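Local coordinates for NADH-dependent FAD reductase (Streptomyces globisporus, PDB 4R82), which reduces free FAD with NADH and releases FADH2, which diffuses to the halogenase and the monooxygenase of C-1027 enediyne biosynthesis, at residues 90-95 with 170-175; 108-113 with 122-127; 71-76 with 147-152. One frame throughout, in Å; residues are numbered along the deposited sequence.

Contact 1 (90-95 with 170-175). With ACT (acetate ion), chain H.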
ATOM      1  N   GLY A  90     -11.500  -5.189  14.627  1.00 18.11           N
ATOM      2  CA  GLY A  90     -12.574  -6.163  14.789  1.00 21.14           C
ATOM      3  C   GLY A  90     -13.595  -6.232  13.656  1.00 19.00           C
ATOM      4  O   GLY A  90     -14.704  -6.747  13.841  1.00 21.14           O
ATOM      5  N   GLN A  91     -13.229  -5.732  12.482  1.00 14.24           N
ATOM      6  CA  GLN A  91     -14.174  -5.656  11.371  1.00 14.57           C
ATOM      7  C   GLN A  91     -13.940  -6.668  10.254  1.00 13.85           C
ATOM      8  O   GLN A  91     -14.199  -6.379   9.081  1.00 16.94           O
ATOM      9  CB  GLN A  91     -14.194  -4.242  10.801  1.00 16.00           C
ATOM     10  CG  GLN A  91     -14.673  -3.212  11.816  1.00 16.15           C
ATOM     11  CD  GLN A  91     -14.897  -1.862  11.188  1.00 15.75           C
ATOM     12  OE1 GLN A  91     -13.951  -1.216  10.724  1.00 14.15           O
ATOM     13  NE2 GLN A  91     -16.162  -1.436  11.130  1.00 17.81           N
ATOM     14  N   GLU A  92     -13.467  -7.852  10.613  1.00 14.82           N
ATOM     15  CA  GLU A  92     -13.272  -8.902   9.624  1.00 15.48           C
ATOM     16  C   GLU A  92     -14.568  -9.256   8.887  1.00 18.16           C
ATOM     17  O   GLU A  92     -14.539  -9.578   7.690  1.00 18.87           O
ATOM     18  CB  GLU A  92     -12.662 -10.145  10.275  1.00 19.15           C
ATOM     19  CG  GLU A  92     -12.545 -11.318   9.315  1.00 30.91           C
ATOM     20  CD  GLU A  92     -11.840 -12.519   9.919  1.00 41.97           C
ATOM     21  OE1 GLU A  92     -11.163 -12.357  10.958  1.00 42.52           O
ATOM     22  OE2 GLU A  92     -11.964 -13.625   9.344  1.00 44.37           O
ATOM     23  N   LYS A  93     -15.699  -9.190   9.586  1.00 16.84           N
ATOM     24  CA  LYS A  93     -16.980  -9.542   8.970  1.00 23.84           C
ATOM     25  C   LYS A  93     -17.294  -8.580   7.833  1.00 21.82           C
ATOM     26  O   LYS A  93     -17.722  -8.996   6.750  1.00 19.57           O
ATOM     27  CB  LYS A  93     -18.105  -9.530  10.008  1.00 27.93           C
ATOM     28  CG  LYS A  93     -19.475  -9.879   9.445  1.00 31.53           C
ATOM     29  N   ALA A  94     -17.063  -7.294   8.073  1.00 15.03           N
ATOM     30  CA  ALA A  94     -17.262  -6.285   7.037  1.00 12.55           C
ATOM     31  C   ALA A  94     -16.298  -6.484   5.865  1.00 15.71           C
ATOM     32  O   ALA A  94     -16.677  -6.298   4.705  1.00 15.81           O
ATOM     33  CB  ALA A  94     -17.128  -4.878   7.618  1.00 17.57           C
ATOM     34  N   ALA A  95     -15.052  -6.854   6.160  1.00 14.23           N
ATOM     35  CA  ALA A  95     -14.070  -7.078   5.104  1.00 13.04           C
ATOM     36  C   ALA A  95     -14.512  -8.224   4.202  1.00 12.76           C
ATOM     37  O   ALA A  95     -14.434  -8.131   2.977  1.00 13.39           O
ATOM     38  CB  ALA A  95     -12.699  -7.357   5.686  1.00 11.42           C
ATOM     39  N   GLY A 170      -2.170 -13.620   2.918  1.00 19.57           N
ATOM     40  CA  GLY A 170      -3.495 -14.064   2.520  1.00 20.85           C
ATOM     41  C   GLY A 170      -4.450 -14.277   3.683  1.00 20.35           C
ATOM     42  O   GLY A 170      -5.530 -14.849   3.505  1.00 23.74           O
ATOM     43  N   ARG A 171      -4.063 -13.810   4.869  1.00 16.47           N
ATOM     44  CA  ARG A 171      -4.863 -14.017   6.079  1.00 16.24           C
ATOM     45  C   ARG A 171      -5.105 -12.711   6.795  1.00 15.39           C
ATOM     46  O   ARG A 171      -4.304 -11.784   6.699  1.00 16.07           O
ATOM     47  CB  ARG A 171      -4.136 -14.931   7.069  1.00 21.18           C
ATOM     48  CG  ARG A 171      -3.826 -16.317   6.580  1.00 27.89           C
ATOM     49  CD  ARG A 171      -3.088 -17.068   7.664  1.00 35.14           C
ATOM     50  NE  ARG A 171      -2.707 -18.414   7.257  1.00 47.70           N
ATOM     51  CZ  ARG A 171      -3.537 -19.451   7.248  1.00 55.87           C
ATOM     52  NH1 ARG A 171      -3.105 -20.646   6.869  1.00 58.25           N
ATOM     53  NH2 ARG A 171      -4.805 -19.291   7.609  1.00 56.60           N
ATOM     54  N   PHE A 172      -6.200 -12.640   7.545  1.00 14.10           N
ATOM     55  CA  PHE A 172      -6.409 -11.481   8.401  1.00 14.02           C
ATOM     56  C   PHE A 172      -5.593 -11.683   9.677  1.00 14.83           C
ATOM     57  O   PHE A 172      -5.498 -12.797  10.199  1.00 16.17           O
ATOM     58  CB  PHE A 172      -7.892 -11.286   8.704  1.00 16.31           C
ATOM     59  CG  PHE A 172      -8.713 -10.896   7.496  1.00 19.73           C
ATOM     60  CD1 PHE A 172      -8.273  -9.906   6.631  1.00 21.58           C
ATOM     61  CD2 PHE A 172      -9.907 -11.543   7.219  1.00 24.49           C
ATOM     62  CE1 PHE A 172      -9.030  -9.550   5.519  1.00 23.53           C
ATOM     63  CE2 PHE A 172     -10.668 -11.188   6.116  1.00 23.06           C
ATOM     64  CZ  PHE A 172     -10.221 -10.198   5.263  1.00 19.97           C
ATOM     65  N   ARG A 173      -4.969 -10.612  10.153  1.00 14.79           N
ATOM     66  CA  ARG A 173      -4.063 -10.706  11.298  1.00 14.75           C
ATOM     67  C   ARG A 173      -4.341  -9.532  12.232  1.00 14.47           C
ATOM     68  O   ARG A 173      -5.088  -8.628  11.877  1.00 16.33           O
ATOM     69  CB  ARG A 173      -2.603 -10.668  10.817  1.00 15.84           C
ATOM     70  CG  ARG A 173      -2.173 -11.855   9.962  1.00 14.28           C
ATOM     71  CD  ARG A 173      -2.100 -13.138  10.772  1.00 15.59           C
ATOM     72  NE  ARG A 173      -1.134 -13.045  11.868  1.00 18.20           N
ATOM     73  CZ  ARG A 173       0.162 -13.319  11.747  1.00 22.20           C
ATOM     74  NH1 ARG A 173       0.648 -13.713  10.577  1.00 23.26           N
ATOM     75  NH2 ARG A 173       0.974 -13.205  12.790  1.00 19.64           N
ATOM     76  N   ARG A 174      -3.729  -9.556  13.413  1.00 15.09           N
ATOM     77  CA  ARG A 174      -3.871  -8.501  14.420  1.00 17.24           C
ATOM     78  C   ARG A 174      -2.503  -7.973  14.850  1.00 14.12           C
ATOM     79  O   ARG A 174      -1.504  -8.696  14.779  1.00 17.55           O
ATOM     80  CB  ARG A 174      -4.553  -9.066  15.668  1.00 21.88           C
ATOM     81  CG  ARG A 174      -6.032  -8.799  15.779  1.00 33.06           C
ATOM     82  CD  ARG A 174      -6.569  -9.287  17.127  1.00 40.88           C
ATOM     83  NE  ARG A 174      -7.731  -8.509  17.541  1.00 45.18           N
ATOM     84  CZ  ARG A 174      -8.958  -8.699  17.065  1.00 44.96           C
ATOM     85  NH1 ARG A 174      -9.184  -9.648  16.166  1.00 48.10           N
ATOM     86  NH2 ARG A 174      -9.958  -7.942  17.487  1.00 48.49           N
ATOM     87  N   PHE A 175      -2.472  -6.731  15.335  1.00 14.94           N
ATOM     88  CA  PHE A 175      -1.263  -6.172  15.948  1.00 17.03           C
ATOM     89  C   PHE A 175      -1.017  -6.762  17.326  1.00 17.19           C
ATOM     90  O   PHE A 175      -1.967  -7.057  18.066  1.00 19.93           O
ATOM     91  CB  PHE A 175      -1.419  -4.666  16.198  1.00 13.81           C
ATOM     92  CG  PHE A 175      -1.289  -3.787  14.967  1.00 12.79           C
ATOM     93  CD1 PHE A 175      -0.037  -3.502  14.426  1.00 13.81           C
ATOM     94  CD2 PHE A 175      -2.407  -3.174  14.426  1.00 15.20           C
ATOM     95  CE1 PHE A 175       0.081  -2.655  13.326  1.00 12.74           C
ATOM     96  CE2 PHE A 175      -2.298  -2.328  13.320  1.00 20.04           C
ATOM     97  CZ  PHE A 175      -1.053  -2.074  12.775  1.00 16.42           C
TER
HETATM   98  C   ACT H 206     -18.334  -5.218  11.087  1.00 33.79           C
HETATM   99  O   ACT H 206     -17.389  -6.016  10.875  1.00 25.37           O
HETATM  100  OXT ACT H 206     -18.046  -4.144  11.668  1.00 41.65           O
HETATM  101  CH3 ACT H 206     -19.737  -5.535  10.658  1.00 38.20           C

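Contact 2 (108-113 with 122-127)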
ATOM      1  N   ASP A 108     -29.825  -5.139  -0.647  1.00 37.59           N
ATOM      2  CA  ASP A 108     -28.995  -3.981  -0.341  1.00 31.55           C
ATOM      3  C   ASP A 108     -27.662  -4.494   0.203  1.00 30.79           C
ATOM      4  O   ASP A 108     -27.633  -5.206   1.208  1.00 30.70           O
ATOM      5  CB  ASP A 108     -29.686  -3.094   0.701  1.00 37.89           C
ATOM      6  CG  ASP A 108     -28.973  -1.764   0.915  1.00 44.60           C
ATOM      7  OD1 ASP A 108     -27.857  -1.574   0.377  1.00 37.26           O
ATOM      8  OD2 ASP A 108     -29.530  -0.905   1.635  1.00 54.13           O
ATOM      9  N   GLN A 109     -26.564  -4.134  -0.457  1.00 27.69           N
ATOM     10  CA  GLN A 109     -25.232  -4.550  -0.021  1.00 26.64           C
ATOM     11  C   GLN A 109     -24.909  -3.986   1.372  1.00 27.65           C
ATOM     12  O   GLN A 109     -24.078  -4.532   2.105  1.00 28.28           O
ATOM     13  CB  GLN A 109     -24.177  -4.102  -1.044  1.00 28.36           C
ATOM     14  CG  GLN A 109     -22.808  -4.768  -0.901  1.00 23.95           C
ATOM     15  CD  GLN A 109     -21.748  -4.151  -1.810  1.00 27.99           C
ATOM     16  OE1 GLN A 109     -21.911  -3.032  -2.306  1.00 25.67           O
ATOM     17  NE2 GLN A 109     -20.650  -4.872  -2.015  1.00 25.52           N
ATOM     18  N   PHE A 110     -25.590  -2.904   1.745  1.00 24.81           N
ATOM     19  CA  PHE A 110     -25.258  -2.171   2.964  1.00 26.66           C
ATOM     20  C   PHE A 110     -26.191  -2.422   4.164  1.00 37.22           C
ATOM     21  O   PHE A 110     -26.031  -1.791   5.212  1.00 42.28           O
ATOM     22  CB  PHE A 110     -25.217  -0.669   2.671  1.00 23.40           C
ATOM     23  CG  PHE A 110     -24.055  -0.245   1.822  1.00 16.60           C
ATOM     24  CD1 PHE A 110     -22.834   0.063   2.405  1.00 15.21           C
ATOM     25  CD2 PHE A 110     -24.187  -0.145   0.439  1.00 17.86           C
ATOM     26  CE1 PHE A 110     -21.757   0.461   1.627  1.00 14.58           C
ATOM     27  CE2 PHE A 110     -23.110   0.261  -0.344  1.00 16.96           C
ATOM     28  CZ  PHE A 110     -21.901   0.560   0.248  1.00 18.76           C
ATOM     29  N   ASP A 111     -27.161  -3.325   4.031  1.00 38.91           N
ATOM     30  CA  ASP A 111     -28.087  -3.563   5.146  1.00 46.90           C
ATOM     31  C   ASP A 111     -27.527  -4.491   6.234  1.00 46.21           C
ATOM     32  O   ASP A 111     -28.174  -4.721   7.258  1.00 52.95           O
ATOM     33  CB  ASP A 111     -29.465  -4.032   4.655  1.00 55.31           C
ATOM     34  CG  ASP A 111     -29.391  -5.252   3.759  1.00 62.89           C
ATOM     35  OD1 ASP A 111     -28.421  -6.032   3.877  1.00 65.87           O
ATOM     36  OD2 ASP A 111     -30.318  -5.437   2.939  1.00 67.26           O
ATOM     37  N   THR A 112     -26.321  -5.002   6.008  1.00 43.66           N
ATOM     38  CA  THR A 112     -25.629  -5.866   6.963  1.00 45.55           C
ATOM     39  C   THR A 112     -24.757  -5.038   7.904  1.00 42.66           C
ATOM     40  O   THR A 112     -24.486  -5.423   9.047  1.00 43.43           O
ATOM     41  CB  THR A 112     -24.773  -6.917   6.208  1.00 51.68           C
ATOM     42  OG1 THR A 112     -25.595  -8.040   5.875  1.00 56.86           O
ATOM     43  CG2 THR A 112     -23.579  -7.398   7.036  1.00 47.55           C
ATOM     44  N   VAL A 113     -24.353  -3.870   7.420  1.00 34.82           N
ATOM     45  CA  VAL A 113     -23.378  -3.050   8.112  1.00 30.02           C
ATOM     46  C   VAL A 113     -24.011  -1.735   8.582  1.00 25.73           C
ATOM     47  O   VAL A 113     -25.002  -1.272   8.010  1.00 31.66           O
ATOM     48  CB  VAL A 113     -22.173  -2.779   7.174  1.00 44.44           C
ATOM     49  CG1 VAL A 113     -22.603  -1.948   5.978  1.00 45.04           C
ATOM     50  CG2 VAL A 113     -21.043  -2.103   7.912  1.00 44.25           C
ATOM     51  N   GLY A 122     -21.291  11.390  -1.116  1.00 17.01           N
ATOM     52  CA  GLY A 122     -22.593  10.752  -1.228  1.00 17.14           C
ATOM     53  C   GLY A 122     -22.490   9.247  -1.026  1.00 17.26           C
ATOM     54  O   GLY A 122     -23.444   8.505  -1.277  1.00 18.01           O
ATOM     55  N   ALA A 123     -21.324   8.804  -0.563  1.00 15.15           N
ATOM     56  CA  ALA A 123     -21.058   7.376  -0.380  1.00 18.07           C
ATOM     57  C   ALA A 123     -21.264   6.966   1.065  1.00 17.85           C
ATOM     58  O   ALA A 123     -20.957   7.735   1.987  1.00 15.09           O
ATOM     59  CB  ALA A 123     -19.645   7.046  -0.815  1.00 14.96           C
ATOM     60  N   PRO A 124     -21.784   5.746   1.274  1.00 16.36           N
ATOM     61  CA  PRO A 124     -21.874   5.232   2.641  1.00 14.77           C
ATOM     62  C   PRO A 124     -20.485   5.065   3.246  1.00 15.52           C
ATOM     63  O   PRO A 124     -19.589   4.520   2.599  1.00 16.46           O
ATOM     64  CB  PRO A 124     -22.549   3.865   2.456  1.00 15.92           C
ATOM     65  CG  PRO A 124     -23.285   3.975   1.151  1.00 18.27           C
ATOM     66  CD  PRO A 124     -22.395   4.827   0.292  1.00 14.84           C
ATOM     67  N   LEU A 125     -20.294   5.542   4.472  1.00 11.98           N
ATOM     68  CA  LEU A 125     -19.008   5.397   5.140  1.00 11.11           C
ATOM     69  C   LEU A 125     -19.203   4.335   6.217  1.00 11.53           C
ATOM     70  O   LEU A 125     -20.198   4.373   6.930  1.00 15.74           O
ATOM     71  CB  LEU A 125     -18.604   6.720   5.796  1.00 13.37           C
ATOM     72  CG  LEU A 125     -18.610   7.931   4.863  1.00 17.36           C
ATOM     73  CD1 LEU A 125     -18.306   9.207   5.630  1.00 17.35           C
ATOM     74  CD2 LEU A 125     -17.588   7.723   3.794  1.00 20.29           C
ATOM     75  N   ILE A 126     -18.283   3.380   6.325  1.00 11.54           N
ATOM     76  CA  ILE A 126     -18.514   2.241   7.211  1.00 13.52           C
ATOM     77  C   ILE A 126     -18.314   2.629   8.676  1.00 13.48           C
ATOM     78  O   ILE A 126     -17.246   3.113   9.058  1.00 13.78           O
ATOM     79  CB  ILE A 126     -17.597   1.052   6.861  1.00 15.89           C
ATOM     80  CG1 ILE A 126     -17.687   0.718   5.365  1.00 16.68           C
ATOM     81  CG2 ILE A 126     -17.968  -0.171   7.695  1.00 15.13           C
ATOM     82  CD1 ILE A 126     -19.086   0.461   4.854  1.00 15.62           C
ATOM     83  N   ALA A 127     -19.345   2.431   9.494  1.00 13.50           N
ATOM     84  CA  ALA A 127     -19.260   2.785  10.910  1.00 14.35           C
ATOM     85  C   ALA A 127     -18.240   1.882  11.588  1.00 14.86           C
ATOM     86  O   ALA A 127     -18.064   0.729  11.186  1.00 15.34           O
ATOM     87  CB  ALA A 127     -20.632   2.651  11.582  1.00 17.00           C
TER

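Contact 3 (71-76 with 147-152)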
ATOM      1  N   VAL A  71     -17.343  -4.635 -10.737  1.00 23.45           N
ATOM      2  CA  VAL A  71     -18.414  -3.645 -10.903  1.00 24.52           C
ATOM      3  C   VAL A  71     -17.976  -2.287 -10.368  1.00 26.97           C
ATOM      4  O   VAL A  71     -18.298  -1.237 -10.941  1.00 21.03           O
ATOM      5  CB  VAL A  71     -19.719  -4.095 -10.220  1.00 30.91           C
ATOM      6  CG1 VAL A  71     -20.697  -2.934 -10.087  1.00 34.81           C
ATOM      7  CG2 VAL A  71     -20.352  -5.227 -11.002  1.00 28.55           C
HETATM    8  N   MSE A  72     -17.224  -2.303  -9.274  1.00 22.42           N
HETATM    9  CA  MSE A  72     -16.728  -1.054  -8.709  1.00 18.24           C
HETATM   10  C   MSE A  72     -15.907  -0.270  -9.738  1.00 20.25           C
HETATM   11  O   MSE A  72     -15.892   0.961  -9.739  1.00 21.65           O
HETATM   12  CB  MSE A  72     -15.890  -1.324  -7.458  1.00 21.97           C
HETATM   13  CG  MSE A  72     -15.214  -0.079  -6.885  1.00 19.14           C
HETATM   14 SE   MSE A  72     -16.502   1.264  -6.322  0.49 14.43          SE
HETATM   15  CE  MSE A  72     -17.249   0.231  -4.886  1.00  9.41           C
ATOM     16  N   HIS A  73     -15.226  -0.989 -10.620  1.00 21.27           N
ATOM     17  CA  HIS A  73     -14.464  -0.321 -11.659  1.00 17.96           C
ATOM     18  C   HIS A  73     -15.397   0.531 -12.530  1.00 18.47           C
ATOM     19  O   HIS A  73     -15.082   1.679 -12.822  1.00 20.02           O
ATOM     20  CB  HIS A  73     -13.711  -1.342 -12.508  1.00 16.84           C
ATOM     21  CG  HIS A  73     -12.757  -0.731 -13.480  1.00 14.35           C
ATOM     22  ND1 HIS A  73     -13.152  -0.260 -14.714  1.00 17.59           N
ATOM     23  CD2 HIS A  73     -11.423  -0.520 -13.404  1.00 12.80           C
ATOM     24  CE1 HIS A  73     -12.101   0.222 -15.354  1.00 19.28           C
ATOM     25  NE2 HIS A  73     -11.038   0.068 -14.584  1.00 15.56           N
ATOM     26  N   GLN A  74     -16.545  -0.014 -12.921  1.00 15.64           N
ATOM     27  CA  GLN A  74     -17.475   0.742 -13.772  1.00 17.63           C
ATOM     28  C   GLN A  74     -18.021   1.961 -13.025  1.00 20.61           C
ATOM     29  O   GLN A  74     -18.180   3.042 -13.605  1.00 20.36           O
ATOM     30  CB  GLN A  74     -18.612  -0.151 -14.288  1.00 25.99           C
ATOM     31  N   ARG A  75     -18.262   1.808 -11.725  1.00 18.31           N
ATOM     32  CA  ARG A  75     -18.756   2.932 -10.920  1.00 15.36           C
ATOM     33  C   ARG A  75     -17.748   4.058 -10.803  1.00 18.93           C
ATOM     34  O   ARG A  75     -18.085   5.222 -11.007  1.00 22.60           O
ATOM     35  CB  ARG A  75     -19.123   2.466  -9.521  1.00 20.17           C
ATOM     36  CG  ARG A  75     -20.184   1.405  -9.494  1.00 23.83           C
ATOM     37  CD  ARG A  75     -21.553   1.982  -9.775  1.00 34.22           C
ATOM     38  NE  ARG A  75     -22.576   1.120  -9.196  1.00 42.01           N
ATOM     39  CZ  ARG A  75     -23.063   0.047  -9.805  1.00 46.16           C
ATOM     40  NH1 ARG A  75     -22.627  -0.275 -11.017  1.00 42.09           N
ATOM     41  NH2 ARG A  75     -23.987  -0.696  -9.211  1.00 50.43           N
ATOM     42  N   LEU A  76     -16.517   3.707 -10.447  1.00 17.15           N
ATOM     43  CA  LEU A  76     -15.460   4.691 -10.278  1.00 21.08           C
ATOM     44  C   LEU A  76     -15.158   5.436 -11.565  1.00 22.79           C
ATOM     45  O   LEU A  76     -14.810   6.615 -11.536  1.00 26.57           O
ATOM     46  CB  LEU A  76     -14.189   4.032  -9.755  1.00 16.65           C
ATOM     47  CG  LEU A  76     -14.236   3.495  -8.331  1.00 15.72           C
ATOM     48  CD1 LEU A  76     -13.033   2.601  -8.066  1.00 16.64           C
ATOM     49  CD2 LEU A  76     -14.287   4.653  -7.343  1.00 17.62           C
ATOM     50  N   THR A 147      -6.994  -0.710 -12.913  1.00 13.89           N
ATOM     51  CA  THR A 147      -6.866   0.721 -13.148  1.00 13.12           C
ATOM     52  C   THR A 147      -6.483   1.360 -11.823  1.00 15.10           C
ATOM     53  O   THR A 147      -6.988   0.975 -10.761  1.00 13.39           O
ATOM     54  CB  THR A 147      -8.174   1.330 -13.640  1.00 14.38           C
ATOM     55  OG1 THR A 147      -8.520   0.766 -14.907  1.00 18.50           O
ATOM     56  CG2 THR A 147      -8.034   2.847 -13.802  1.00 18.23           C
ATOM     57  N   ILE A 148      -5.549   2.305 -11.887  1.00 13.54           N
ATOM     58  CA  ILE A 148      -5.100   3.041 -10.712  1.00 11.28           C
ATOM     59  C   ILE A 148      -5.919   4.319 -10.656  1.00 11.69           C
ATOM     60  O   ILE A 148      -5.867   5.121 -11.585  1.00 13.39           O
ATOM     61  CB  ILE A 148      -3.610   3.383 -10.844  1.00 11.98           C
ATOM     62  CG1 ILE A 148      -2.794   2.084 -10.950  1.00 14.56           C
ATOM     63  CG2 ILE A 148      -3.123   4.222  -9.661  1.00 12.53           C
ATOM     64  CD1 ILE A 148      -1.337   2.305 -11.356  1.00 16.35           C
ATOM     65  N   PHE A 149      -6.691   4.499  -9.586  1.00 12.71           N
ATOM     66  CA  PHE A 149      -7.500   5.710  -9.421  1.00 11.92           C
ATOM     67  C   PHE A 149      -6.817   6.599  -8.409  1.00 10.35           C
ATOM     68  O   PHE A 149      -6.661   6.214  -7.245  1.00 12.92           O
ATOM     69  CB  PHE A 149      -8.911   5.360  -8.915  1.00 11.44           C
ATOM     70  CG  PHE A 149      -9.746   4.605  -9.911  1.00 13.58           C
ATOM     71  CD1 PHE A 149      -9.696   3.215  -9.972  1.00 16.76           C
ATOM     72  CD2 PHE A 149     -10.589   5.281 -10.779  1.00 15.41           C
ATOM     73  CE1 PHE A 149     -10.468   2.517 -10.892  1.00 17.81           C
ATOM     74  CE2 PHE A 149     -11.358   4.590 -11.709  1.00 19.81           C
ATOM     75  CZ  PHE A 149     -11.302   3.207 -11.764  1.00 22.30           C
ATOM     76  N   LEU A 150      -6.412   7.782  -8.853  1.00 10.90           N
ATOM     77  CA  LEU A 150      -5.748   8.748  -7.988  1.00 10.72           C
ATOM     78  C   LEU A 150      -6.800   9.755  -7.551  1.00 13.18           C
ATOM     79  O   LEU A 150      -7.450  10.392  -8.392  1.00 15.28           O
ATOM     80  CB  LEU A 150      -4.639   9.451  -8.774  1.00 14.74           C
ATOM     81  CG  LEU A 150      -3.716  10.428  -8.038  1.00 18.27           C
ATOM     82  CD1 LEU A 150      -2.865   9.701  -7.024  1.00 16.48           C
ATOM     83  CD2 LEU A 150      -2.833  11.185  -9.029  1.00 20.24           C
ATOM     84  N   GLY A 151      -6.992   9.883  -6.241  1.00 11.68           N
ATOM     85  CA  GLY A 151      -7.998  10.792  -5.728  1.00 14.18           C
ATOM     86  C   GLY A 151      -7.404  11.859  -4.841  1.00 14.22           C
ATOM     87  O   GLY A 151      -6.414  11.613  -4.152  1.00 13.83           O
ATOM     88  N   GLU A 152      -8.007  13.044  -4.869  1.00 12.24           N
ATOM     89  CA  GLU A 152      -7.603  14.110  -3.960  1.00 11.42           C
ATOM     90  C   GLU A 152      -8.507  14.061  -2.729  1.00 13.95           C
ATOM     91  O   GLU A 152      -9.732  13.997  -2.853  1.00 13.58           O
ATOM     92  CB  GLU A 152      -7.665  15.480  -4.643  1.00 14.73           C
ATOM     93  CG  GLU A 152      -7.274  16.616  -3.687  1.00 19.95           C
ATOM     94  CD  GLU A 152      -7.143  17.957  -4.365  1.00 26.01           C
ATOM     95  OE1 GLU A 152      -7.165  18.003  -5.611  1.00 30.90           O
ATOM     96  OE2 GLU A 152      -7.010  18.970  -3.644  1.00 27.39           O
TER

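Contact 1 (90-95 with 170-175)
The Phe172 ring and the Glu92 carboxylate are the flat groups that meet here, their planes 56° apart. Glu92 approaches the ring obliquely, and its CG lies 3.4 Å from Phe172 CD2. One helical turn on, the methyl CB of Ala95 meets the far end of the ring, 3.8 Å from Phe172 CZ. The contact sets the first turn of helix 92-97 against strand 171-173, one arm of a two-stranded antiparallel hairpin with strand 166-168. Phe172 also touches the bound FAD, and Gly170 touches NAD, so the helix backs a ring of the cofactor pocket. Glu92 has CG anti to its backbone nitrogen (chi1 175°) and an extended chain. This leaves the carboxylate beside Phe172 CD2, and OE2 forms a salt bridge with Arg96. On the other side of the hairpin strand, Arg173 pairs with Glu163 of the second subunit. Gln91 is the N-cap residue of the helix. An acetate ion, probably from the crystallisation liquor, sits at this end. Ala94 N donates to acetate O at 3.1 Å, and Gln91 NE2 adds a weak bond to OXT at 3.3 Å. Farther along the two segments, Gly90 CA lies 4.2 Å from Arg174 NH2.

Contact 2 (108-113 with 122-127)
Phe110 lies with one face against Pro124. Pro124 CG stands 3.8 Å from the centroid of the Phe110 ring and 13° off its normal, a CH-pi contact over the middle of the face. Pro124 CB reaches the rim of the same face, 3.6 Å from Phe110 CE1. At the ring edge, near its plane, Ile126 CD1 comes within 4.2 Å of Phe110 CE1. The other branch of Ile126 serves a second neighbour, with its CG2 3.6 Å from Val113 CG2. Ile126 CG2 is anti to the backbone nitrogen while CG1 lies beside it (chi1 -51°), and this splits the two methyl ends between Val113 and Phe110. The contact joins a type I beta turn, Asp108 to Asp111, and the residues just after it to strand 124-126. That strand pairs with 115-117 in a small antiparallel sheet. An Asx turn sets the backbone of Phe110: its N donates to Asp108 OD1 at 3.0 Å and 165°, from above the carboxylate plane. Farther out, Phe98 packs on Val113 and Ile126, and its ring also meets that of Phe110. Pro124 O accepts from Thr38 OG1 of strand 35-39, and Ile126 N bonds to Ser85 OG of strand 81-86.

Contact 3 (71-76 with 147-152)
His73 NE2 and Thr147 OG1 form a short, nearly straight hydrogen bond of 2.6 Å, with an angle of 169°. The hydroxyl oxygen lies in the plane of the imidazole, at the ring edge. Either atom could be the donor. His73 comes from helix 71-78, and CG anti to its backbone nitrogen (chi1 -172°) swings the ring across to the strand. Thr147 lies near the start of strand 146-158, one of the long central strands of the antiparallel sheet in this flavin reductase domain. The axes of segments 71-76 and 147-152 come within 10.7 Å.

Phe149, two residues along the strand, lies between His73 and Leu76. Its edge points at the face of His73 in an offset edge-to-face pair. The ring centroids of His73 and Phe149 are 5.6 Å apart, and the planes stand at 70°. Phe149 CZ is the atom over the imidazole face. The Phe149 ring is itself covered on both faces. Leu76 CB sits over one, 3.8 Å from the Phe149 centroid in a CH-pi contact, and CG2 of Thr147 lies over the opposite face, toward the rim. Leu76 CD1 adds a touch 3.8 Å from Phe149 CE1. Outside the pair, Leu140 packs on Thr147 and Phe149. Val66, an FAD-binding residue, touches Leu76 and Phe149.

Thr147 follows the NAD-binding His146, and the His73 side chain is about 7 Å from the bound FAD, so the bond lies close to the cofactor site. The bond fixes the turn of the imidazole about its CB-CG bond, and Phe149 supports one face. Because Thr147 OG1 can either give or take a proton, the bond could probably persist with either neutral tautomer of His73.

How the contacts relate
From the N terminus, the chain runs through helix 20-27 and several strands before helix 71-78, the first half of contact 3. It then passes strand 81-86 and reaches 90-95, the first half of contact 1. Contact 2 follows. It closes a short loop between 108-113 and 122-127, and lies within the spans of both other contacts. Strand 146-158 then completes contact 3, and 170-175 completes contact 1, so these two spans cross. Contact 2 touches contact 1, where Gln91 NE2 meets Ala127 O. Contact 3 ties helix 71-78 to the main sheet, contact 1 ties helix 92-97 to the C-terminal hairpin, and contact 2 ties a loop to the small sheet.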